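PDB 3FNI: putative diflavin flavoprotein A 3, which probably passes electrons from NADH to oxygen, reducing it to water, and is represented here by its flavodoxin-like domain. Local coordinates for residues D104-L107 against S108-N112. Sequence-based numbering, arbitrary orientation.
Sequences DPLL and SKFRN
Ser108 N donates to Asp104 O at 3.0 Å, the first of four i-to-i+4 bonds that make 104-107 and 108-112 one continuous α-helix. The donor lies nearly in line with the carbonyl, and the N-H...O angle of 161° marks a straight bond. Arg111 N to Leu107 O (3.2 Å) is about as straight, and Phe110 N to Leu106 O (3.3 Å) somewhat less so. Lys109 N is shared: it bonds Pro105 O at 3.2 Å with a bent angle of 139°, and makes a second, weak bond to Leu106 O, whose carbonyl therefore receives two amides.

One turn apart, the side chains of Leu106 and Phe110 run side by side in the same direction. CG of Leu106 meets CE2 of Phe110 at 3.7 Å, and CD1 touches the same ring atom. With CG of Leu106 anti to its own N (chi1 -171°), the isobutyl group lies alongside the ring. The adjoining ortho carbon, CD2 of Phe110, comes within 3.3 Å of Leu106 O, obliquely to the ring. Lys109 CG passes 3.3 Å from Pro105 O before its extended chain leads away; the same side chain touches Leu81 of helix 70-83.

Both buried residues also touch Ile92 of strand 89-93, and Phe110 reaches Val90 and Leu81. Replacing Phe110 with an alanine would probably leave a gap beside Leu106 and against that strand. Near the helix N-terminus, exposed Asp104 forms a salt bridge through OD1 with Arg123. Leu106 and Phe110, buried against strand 89-93 of the flavodoxin-like β-α-β crossover, oppose exposed Asp104, Ser108 and Arg111 in an amphipathic helix, joined by apolar contact while backbone bonds satisfy its amides.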
loop_
_atom_site.group_PDB
_atom_site.type_symbol
_atom_site.label_atom_id
_atom_site.label_comp_id
_atom_site.label_asym_id
_atom_site.label_seq_id
_atom_site.Cartn_x
_atom_site.Cartn_y
_atom_site.Cartn_z
ATOM N N ASP A 104 5.517 -2.015 12.299
ATOM C CA ASP A 104 6.665 -2.915 12.215
ATOM C C ASP A 104 6.333 -4.383 12.033
ATOM O O ASP A 104 6.912 -5.043 11.174
ATOM C CB ASP A 104 7.558 -2.719 13.430
ATOM C CG ASP A 104 8.216 -1.362 13.429
ATOM O OD1 ASP A 104 9.008 -1.090 12.496
ATOM O OD2 ASP A 104 7.934 -0.567 14.343
ATOM N N PRO A 105 5.409 -4.922 12.849
ATOM C CA PRO A 105 5.034 -6.330 12.726
ATOM C C PRO A 105 4.601 -6.684 11.304
ATOM O O PRO A 105 4.930 -7.751 10.794
ATOM C CB PRO A 105 3.899 -6.464 13.732
ATOM C CG PRO A 105 4.332 -5.530 14.815
ATOM C CD PRO A 105 4.776 -4.320 14.035
ATOM N N LEU A 106 3.875 -5.777 10.665
ATOM C CA LEU A 106 3.405 -6.013 9.313
ATOM C C LEU A 106 4.544 -5.878 8.297
ATOM O O LEU A 106 4.602 -6.608 7.312
ATOM C CB LEU A 106 2.283 -5.033 8.973
ATOM C CG LEU A 106 1.571 -5.330 7.655
ATOM C CD1 LEU A 106 0.930 -6.707 7.731
ATOM C CD2 LEU A 106 0.524 -4.262 7.378
ATOM N N LEU A 107 5.435 -4.926 8.546
ATOM C CA LEU A 107 6.587 -4.687 7.688
ATOM C C LEU A 107 7.407 -5.974 7.597
ATOM O O LEU A 107 7.826 -6.379 6.514
ATOM C CB LEU A 107 7.431 -3.564 8.293
ATOM C CG LEU A 107 7.837 -2.357 7.445
ATOM C CD1 LEU A 107 6.731 -1.954 6.514
ATOM C CD2 LEU A 107 8.210 -1.204 8.376
ATOM N N SER A 108 7.610 -6.618 8.746
ATOM C CA SER A 108 8.384 -7.856 8.828
ATOM C C SER A 108 7.683 -9.053 8.183
ATOM O O SER A 108 8.338 -9.968 7.688
ATOM C CB SER A 108 8.706 -8.180 10.291
ATOM O OG SER A 108 9.483 -7.153 10.891
ATOM N N LYS A 109 6.358 -9.058 8.198
ATOM C CA LYS A 109 5.638 -10.158 7.580
ATOM C C LYS A 109 5.852 -10.151 6.073
ATOM O O LYS A 109 5.980 -11.204 5.465
ATOM C CB LYS A 109 4.146 -10.079 7.891
ATOM C CG LYS A 109 3.810 -10.454 9.311
ATOM C CD LYS A 109 2.319 -10.596 9.493
ATOM C CE LYS A 109 1.993 -11.026 10.909
ATOM N NZ LYS A 109 0.562 -11.410 11.045
ATOM N N PHE A 110 5.908 -8.970 5.465
ATOM C CA PHE A 110 6.105 -8.911 4.022
ATOM C C PHE A 110 7.547 -9.228 3.668
ATOM O O PHE A 110 7.821 -9.920 2.684
ATOM C CB PHE A 110 5.718 -7.538 3.468
ATOM C CG PHE A 110 4.239 -7.331 3.343
ATOM C CD1 PHE A 110 3.506 -7.994 2.359
ATOM C CD2 PHE A 110 3.571 -6.475 4.218
ATOM C CE1 PHE A 110 2.126 -7.803 2.246
ATOM C CE2 PHE A 110 2.195 -6.273 4.120
ATOM C CZ PHE A 110 1.465 -6.939 3.132
ATOM N N ARG A 111 8.473 -8.732 4.474
ATOM C CA ARG A 111 9.883 -8.989 4.223
ATOM C C ARG A 111 10.191 -10.480 4.342
ATOM O O ARG A 111 11.015 -11.008 3.597
ATOM C CB ARG A 111 10.757 -8.198 5.200
ATOM C CG ARG A 111 12.234 -8.528 5.071
ATOM C CD ARG A 111 13.098 -7.526 5.808
ATOM N NE ARG A 111 13.005 -6.204 5.207
ATOM C CZ ARG A 111 13.607 -5.123 5.687
ATOM N NH1 ARG A 111 14.348 -5.211 6.781
ATOM N NH2 ARG A 111 13.473 -3.958 5.067
ATOM N N ASN A 112 9.523 -11.155 5.275
ATOM C CA ASN A 112 9.733 -12.584 5.470
ATOM C C ASN A 112 9.221 -13.356 4.257
ATOM O O ASN A 112 9.719 -14.435 3.942
ATOM C CB ASN A 112 9.005 -13.076 6.730
ATOM C CG ASN A 112 9.588 -14.380 7.275
ATOM O OD1 ASN A 112 10.735 -14.417 7.721
ATOM N ND2 ASN A 112 8.796 -15.453 7.243
#